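Local coordinates for protein Bug27 (Bordetella pertussis, PDB 2QPQ), which probably binds a small solute in the periplasm as a Venus-flytrap receptor of the Bug family, related to the receptors of tripartite tricarboxylate transporters, at residues R27-G30 / N31-E35; A237-M240 / A241-Q244; A271-G274 / P275-Q279. All coordinates share one frame; numbering follows the deposited sequence.

Contact 1 of 3, residues R27-G30 / N31-E35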
loop_
_atom_site.group_PDB
_atom_site.type_symbol
_atom_site.label_atom_id
_atom_site.label_comp_id
_atom_site.label_asym_id
_atom_site.label_seq_id
_atom_site.Cartn_x
_atom_site.Cartn_y
_atom_site.Cartn_z
ATOM N N ARG A 27 -2.070 -11.420 9.318
ATOM C CA ARG A 27 -2.798 -12.232 10.301
ATOM C C ARG A 27 -3.664 -13.311 9.629
ATOM O O ARG A 27 -3.785 -14.431 10.176
ATOM C CB ARG A 27 -3.627 -11.321 11.247
ATOM C CG ARG A 27 -2.707 -10.499 12.114
ATOM C CD ARG A 27 -3.407 -9.602 13.089
ATOM N NE ARG A 27 -2.398 -8.854 13.861
ATOM C CZ ARG A 27 -1.764 -9.314 14.931
ATOM N NH1 ARG A 27 -2.038 -10.544 15.398
ATOM N NH2 ARG A 27 -0.871 -8.540 15.548
ATOM N N LEU A 28 -4.208 -12.996 8.442
ATOM C CA LEU A 28 -4.991 -13.965 7.657
ATOM C C LEU A 28 -4.063 -15.118 7.209
ATOM O O LEU A 28 -4.381 -16.311 7.416
ATOM C CB LEU A 28 -5.706 -13.279 6.479
ATOM C CG LEU A 28 -6.629 -13.993 5.462
ATOM C CD1 LEU A 28 -7.873 -14.523 6.142
ATOM C CD2 LEU A 28 -7.044 -13.053 4.359
ATOM N N ILE A 29 -2.930 -14.760 6.606
ATOM C CA ILE A 29 -1.893 -15.737 6.239
ATOM C C ILE A 29 -1.437 -16.562 7.442
ATOM O O ILE A 29 -1.409 -17.801 7.381
ATOM C CB ILE A 29 -0.656 -15.060 5.523
ATOM C CG1 ILE A 29 -1.041 -14.516 4.154
ATOM C CG2 ILE A 29 0.529 -16.051 5.325
ATOM C CD1 ILE A 29 -0.063 -13.403 3.662
ATOM N N GLY A 30 -1.119 -15.886 8.540
ATOM C CA GLY A 30 -0.554 -16.527 9.720
ATOM C C GLY A 30 -1.458 -17.605 10.304
ATOM O O GLY A 30 -0.977 -18.669 10.708
ATOM N N ASN A 31 -2.756 -17.288 10.337
ATOM C CA ASN A 31 -3.860 -18.171 10.706
ATOM C C ASN A 31 -3.909 -19.489 9.935
ATOM O O ASN A 31 -4.002 -20.543 10.534
ATOM C CB ASN A 31 -5.211 -17.425 10.574
ATOM C CG ASN A 31 -6.436 -18.307 10.962
ATOM O OD1 ASN A 31 -7.283 -18.661 10.107
ATOM N ND2 ASN A 31 -6.530 -18.656 12.256
ATOM N N TYR A 32 -3.902 -19.420 8.615
ATOM C CA TYR A 32 -3.962 -20.612 7.773
ATOM C C TYR A 32 -2.621 -21.333 7.608
ATOM O O TYR A 32 -2.591 -22.532 7.352
ATOM C CB TYR A 32 -4.539 -20.272 6.414
ATOM C CG TYR A 32 -5.976 -19.837 6.483
ATOM C CD1 TYR A 32 -6.983 -20.750 6.756
ATOM C CD2 TYR A 32 -6.328 -18.504 6.276
ATOM C CE1 TYR A 32 -8.314 -20.359 6.838
ATOM C CE2 TYR A 32 -7.657 -18.098 6.344
ATOM C CZ TYR A 32 -8.648 -19.040 6.622
ATOM O OH TYR A 32 -9.964 -18.636 6.699
ATOM N N LEU A 33 -1.528 -20.590 7.743
ATOM C CA LEU A 33 -0.180 -21.135 7.692
ATOM C C LEU A 33 0.073 -21.967 8.946
ATOM O O LEU A 33 0.690 -23.018 8.856
ATOM C CB LEU A 33 0.840 -20.000 7.599
ATOM C CG LEU A 33 1.979 -20.039 6.587
ATOM C CD1 LEU A 33 1.533 -20.446 5.184
ATOM C CD2 LEU A 33 2.711 -18.678 6.566
ATOM N N THR A 34 -0.397 -21.485 10.105
ATOM C CA THR A 34 -0.326 -22.242 11.369
ATOM C C THR A 34 -1.022 -23.606 11.216
ATOM O O THR A 34 -0.474 -24.649 11.592
ATOM C CB THR A 34 -0.932 -21.443 12.552
ATOM O OG1 THR A 34 -0.096 -20.318 12.859
ATOM C CG2 THR A 34 -1.081 -22.316 13.809
ATOM N N GLU A 35 -2.230 -23.564 10.657
ATOM C CA GLU A 35 -3.000 -24.762 10.322
ATOM C C GLU A 35 -2.192 -25.726 9.448
ATOM O O GLU A 35 -1.862 -26.831 9.887
ATOM C CB GLU A 35 -4.306 -24.370 9.629
ATOM C CG GLU A 35 -5.282 -23.596 10.504
ATOM C CD GLU A 35 -6.644 -23.404 9.840
ATOM O OE1 GLU A 35 -6.900 -24.074 8.800
ATOM O OE2 GLU A 35 -7.457 -22.585 10.363
#

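Contact 2 of 3, residues A237-M240 / A241-Q244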
loop_
_atom_site.group_PDB
_atom_site.type_symbol
_atom_site.label_atom_id
_atom_site.label_comp_id
_atom_site.label_asym_id
_atom_site.label_seq_id
_atom_site.Cartn_x
_atom_site.Cartn_y
_atom_site.Cartn_z
ATOM N N ALA A 237 19.813 -13.004 1.874
ATOM C CA ALA A 237 20.593 -14.223 1.549
ATOM C C ALA A 237 19.766 -15.520 1.561
ATOM O O ALA A 237 20.310 -16.609 1.360
ATOM C CB ALA A 237 21.787 -14.368 2.528
ATOM N N THR A 238 18.463 -15.427 1.799
ATOM C CA THR A 238 17.638 -16.638 1.929
ATOM C C THR A 238 17.642 -17.362 0.599
ATOM O O THR A 238 17.274 -16.788 -0.402
ATOM C CB THR A 238 16.163 -16.296 2.290
ATOM O OG1 THR A 238 16.168 -15.460 3.461
ATOM C CG2 THR A 238 15.415 -17.580 2.605
ATOM N N PRO A 239 18.076 -18.630 0.579
ATOM C CA PRO A 239 18.146 -19.333 -0.722
ATOM C C PRO A 239 16.783 -19.382 -1.433
ATOM O O PRO A 239 15.726 -19.360 -0.797
ATOM C CB PRO A 239 18.572 -20.737 -0.340
ATOM C CG PRO A 239 19.333 -20.532 0.977
ATOM C CD PRO A 239 18.533 -19.471 1.703
ATOM N N MET A 240 16.824 -19.427 -2.751
ATOM C CA MET A 240 15.619 -19.523 -3.526
ATOM C C MET A 240 14.801 -20.731 -3.135
ATOM O O MET A 240 13.571 -20.636 -3.112
ATOM C CB MET A 240 15.949 -19.538 -5.033
ATOM C CG MET A 240 14.704 -19.506 -5.961
ATOM S SD MET A 240 13.602 -18.083 -5.681
ATOM C CE MET A 240 14.468 -16.781 -6.542
ATOM N N ALA A 241 15.421 -21.861 -2.813
ATOM C CA ALA A 241 14.602 -23.056 -2.427
ATOM C C ALA A 241 13.715 -22.771 -1.209
ATOM O O ALA A 241 12.567 -23.267 -1.105
ATOM C CB ALA A 241 15.470 -24.276 -2.154
ATOM N N VAL A 242 14.264 -22.020 -0.264
ATOM C CA VAL A 242 13.505 -21.582 0.913
ATOM C C VAL A 242 12.393 -20.582 0.517
ATOM O O VAL A 242 11.236 -20.714 0.922
ATOM C CB VAL A 242 14.459 -20.972 1.989
ATOM C CG1 VAL A 242 13.662 -20.442 3.185
ATOM C CG2 VAL A 242 15.530 -22.027 2.456
ATOM N N ARG A 243 12.738 -19.581 -0.285
ATOM C CA ARG A 243 11.734 -18.615 -0.798
ATOM C C ARG A 243 10.579 -19.323 -1.525
ATOM O O ARG A 243 9.400 -18.956 -1.378
ATOM C CB ARG A 243 12.429 -17.617 -1.725
ATOM C CG ARG A 243 13.409 -16.697 -0.960
ATOM C CD ARG A 243 14.305 -15.941 -1.896
ATOM N NE ARG A 243 13.556 -14.998 -2.727
ATOM C CZ ARG A 243 14.063 -14.366 -3.779
ATOM N NH1 ARG A 243 15.323 -14.581 -4.186
ATOM N NH2 ARG A 243 13.299 -13.536 -4.452
ATOM N N GLN A 244 10.923 -20.356 -2.288
ATOM C CA GLN A 244 9.913 -21.139 -3.051
ATOM C C GLN A 244 9.059 -21.996 -2.143
ATOM O O GLN A 244 7.848 -22.097 -2.331
ATOM C CB GLN A 244 10.591 -21.967 -4.153
ATOM C CG GLN A 244 10.926 -21.057 -5.304
ATOM C CD GLN A 244 11.762 -21.695 -6.390
ATOM O OE1 GLN A 244 12.325 -22.793 -6.233
ATOM N NE2 GLN A 244 11.869 -20.988 -7.500
HETATM O O HOH W 1 17.471 -16.265 -2.993
#

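Contact 3 of 3, residues A271-G274 / P275-Q279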
loop_
_atom_site.group_PDB
_atom_site.type_symbol
_atom_site.label_atom_id
_atom_site.label_comp_id
_atom_site.label_asym_id
_atom_site.label_seq_id
_atom_site.Cartn_x
_atom_site.Cartn_y
_atom_site.Cartn_z
ATOM N N ALA A 271 -3.389 -11.420 -5.638
ATOM C CA ALA A 271 -2.198 -11.529 -6.474
ATOM C C ALA A 271 -1.426 -12.745 -5.972
ATOM O O ALA A 271 -1.752 -13.278 -4.915
ATOM C CB ALA A 271 -1.344 -10.276 -6.370
ATOM N N SER A 272 -0.452 -13.216 -6.741
ATOM C CA SER A 272 0.398 -14.322 -6.272
ATOM C C SER A 272 1.691 -14.238 -7.020
ATOM O O SER A 272 2.227 -15.257 -7.487
ATOM C CB SER A 272 -0.255 -15.708 -6.543
ATOM O OG SER A 272 -0.529 -15.768 -7.948
ATOM N N ASP A 273 2.212 -13.020 -7.153
ATOM C CA ASP A 273 3.482 -12.853 -7.848
ATOM C C ASP A 273 4.541 -13.502 -6.990
ATOM O O ASP A 273 4.578 -13.309 -5.760
ATOM C CB ASP A 273 3.779 -11.371 -8.060
ATOM C CG ASP A 273 2.613 -10.642 -8.683
ATOM O OD1 ASP A 273 2.177 -11.057 -9.769
ATOM O OD2 ASP A 273 2.074 -9.722 -8.054
ATOM N N GLY A 274 5.412 -14.266 -7.645
ATOM C CA GLY A 274 6.414 -15.069 -6.927
ATOM C C GLY A 274 7.714 -14.345 -6.637
ATOM O O GLY A 274 7.838 -13.130 -6.893
ATOM N N PRO A 275 8.709 -15.088 -6.100
ATOM C CA PRO A 275 9.986 -14.515 -5.680
ATOM C C PRO A 275 10.623 -13.572 -6.709
ATOM O O PRO A 275 10.881 -12.386 -6.401
ATOM C CB PRO A 275 10.832 -15.760 -5.390
ATOM C CG PRO A 275 9.786 -16.742 -4.844
ATOM C CD PRO A 275 8.635 -16.539 -5.776
ATOM N N GLU A 276 10.798 -14.053 -7.926
ATOM C CA GLU A 276 11.425 -13.263 -8.983
ATOM C C GLU A 276 10.616 -12.042 -9.406
ATOM O O GLU A 276 11.165 -10.912 -9.469
ATOM C CB GLU A 276 11.749 -14.155 -10.191
ATOM C CG GLU A 276 12.430 -13.418 -11.341
ATOM C CD GLU A 276 13.082 -14.333 -12.360
ATOM O OE1 GLU A 276 12.856 -15.580 -12.317
ATOM O OE2 GLU A 276 13.843 -13.788 -13.213
ATOM N N VAL A 277 9.333 -12.246 -9.692
ATOM C CA VAL A 277 8.492 -11.157 -10.158
ATOM C C VAL A 277 8.365 -10.086 -9.053
ATOM O O VAL A 277 8.487 -8.844 -9.320
ATOM C CB VAL A 277 7.074 -11.632 -10.544
ATOM C CG1 VAL A 277 6.162 -10.403 -10.804
ATOM C CG2 VAL A 277 7.137 -12.548 -11.797
ATOM N N PHE A 278 8.132 -10.550 -7.823
ATOM C CA PHE A 278 7.875 -9.609 -6.744
ATOM C C PHE A 278 9.176 -8.822 -6.459
ATOM O O PHE A 278 9.139 -7.603 -6.235
ATOM C CB PHE A 278 7.296 -10.332 -5.479
ATOM C CG PHE A 278 6.895 -9.394 -4.341
ATOM C CD1 PHE A 278 6.460 -8.077 -4.610
ATOM C CD2 PHE A 278 6.891 -9.836 -3.028
ATOM C CE1 PHE A 278 6.075 -7.229 -3.580
ATOM C CE2 PHE A 278 6.505 -8.985 -1.982
ATOM C CZ PHE A 278 6.101 -7.670 -2.273
ATOM N N GLN A 279 10.309 -9.515 -6.456
ATOM C CA GLN A 279 11.601 -8.846 -6.272
ATOM C C GLN A 279 11.817 -7.752 -7.300
ATOM O O GLN A 279 12.274 -6.642 -6.968
ATOM C CB GLN A 279 12.793 -9.827 -6.315
ATOM C CG GLN A 279 14.166 -9.154 -6.002
ATOM C CD GLN A 279 14.216 -8.634 -4.583
ATOM O OE1 GLN A 279 13.635 -9.236 -3.700
ATOM N NE2 GLN A 279 14.859 -7.497 -4.364
#

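Contact 1 of 3, residues R27-G30 / N31-E35
Thr34 and Gly30 make a polar contact along the last turns of helix 21-35. Thr34 OG1 donates to Gly30 O at 2.8 Å, and Thr34 N donates to the same oxygen at 2.9 Å. The two donors reach the carbonyl from opposite faces of its plane, so one oxygen is gripped twice. OG1 gets there because it stands anti to the carbonyl carbon of Thr34 and beside the backbone N, with chi1 at -69°. The same hydroxyl also bonds to Ala41 N, which ties the helix to the start of strand 41-45.

The other backbone bonds follow the i to i+4 pattern. Asn31 N bonds to Arg27 O, and Leu33 N bonds to Ile29 O at 2.8 Å. The bond from Tyr32 N to Leu28 O is long and weak.

The helix is the crossover of the beta-alpha-beta unit formed by strand 10-14, helix 21-35 and strand 41-45. Strands 10-14 and 41-45 are parallel neighbours in the sheet, and helix 21-35 connects them. This unit belongs to one lobe of the alpha/beta Venus-flytrap fold.

Apolar contacts run along the flank of the helix. Leu28 CD1 meets Tyr32 CE2 at 3.6 Å, lying at the ring edge and in its plane. Ile29 and Leu33 lie side by side and point the same way. Ile29 CG2 touches Leu33 CD2 at 3.6 Å. Leu28 and Tyr32 both pack on Val259 of helix 257-266, and Ile29 and Leu33 pack on helix 240-254, at Ile250 and Val253 respectively.

One face of the Tyr32 ring is met by its neighbour's amide. Asn31 OD1 sits 3.6 Å above the plane, over the ring centre. Arg27 NE makes a salt bridge with Asp23, one turn earlier.

Contact 2 of 3, residues A237-M240 / A241-Q244
Met240 packs over Arg243 and Gln244 on the first turn of helix 240-254. Its CB is close to the following amide, Ala241 N. Met240 CG leaves anti to the backbone N, with chi1 at -175°, and lies against the amide end of Gln244, 3.5 Å from Gln244 NE2. The chain then bends at chi2 (57°) and chi3 (79°). Met240 SD stays beside the same amide, 3.8 Å from Gln244 NE2. The two bends carry the methyl CE back over the guanidinium of Arg243. Met240 CE stands 3.3 Å above one face of the Arg243 guanidinium, offset toward its rim, and meets NH1 and CZ.

A water lies at the edge of the same guanidinium and in its plane. The water oxygen accepts from Arg243 NH1 at 3.0 Å. It also donates to Thr238 O. The water thus joins the arginine to the loop before the helix. Arg243 NE donates to Ala95 O of strand 93-109. The group is therefore held by polar bonds in addition to the methyl packed on its face.

The loop after strand 227-235 runs into helix 240-254, with Pro239 at the N-cap. Met240 and Arg243 both pack against the start of helix 275-296. Pro239 O accepts from Arg243 N at 3.0 Å, with the donor in the carbonyl plane. Gln244 N donates to Met240 O in the next i to i+4 bond.

The methyl of Thr238 meets Val242. Thr238 CG2 and Val242 CG1 are 3.4 Å apart, closer than usual for two carbons. The two side chains cross at about a right angle. Thr238 OG1 is hydrogen-bonded to Pro235 O, at the end of strand 227-235. The other valine branch, Val242 CG2, lies alongside Pro239 CD at 4.0 Å.

Contact 3 of 3, residues A271-G274 / P275-Q279
Asp273 and Gly274 are the residues of 271-274 that meet the helix turn 275-279. Asp273 closes strand 269-273. Asp273 CB packs on the methyl CG1 of Val277 at 3.8 Å, and the two side chains are set at a slant. CG1 is anti to the valine's backbone N, chi1 171°, which brings it to the aspartate. The carboxylate has another partner, since OD2 accepts from Asn98 ND2.

Gly274 follows at the N-cap position. Gly274 O accepts from Phe278 N at 2.8 Å, with an N-H...O angle of 162°. This is the first i to i+4 bond of helix 275-296. Phe278 CB sits 3.2 Å from the same Gly274 O. Pro275 opens the helix, and as a proline it has no amide hydrogen to give. Its own O accepts from Gln279 N.

The junction leads from sheet to helix. Strand 269-273 pairs antiparallel with strand 93-109. Phe278 packs on Ala95 and Asn98 of that strand and stacks edge-to-face on Trp229 of strand 227-235. Pro275 leans on Met240, Arg243 and Tyr247 of helix 240-254.

The contacts come in series along the chain: 27-35, then 237-244, then 271-279. Contact 1 lies in helix 21-35. Contacts 2 and 3 sit at the starts of helices 240-254 and 275-296. Contacts 2 and 3 touch, with centres 13 Å apart: Met240 SD meets Pro275 CB at 3.6 Å. Contact 1 stands about 20 Å from each of the others, centre to centre, and touches neither. Its helix still packs on helix 240-254, further along from contact 2. That helix therefore links all three regions. Early and late parts of the sequence thus build one region of the fold together.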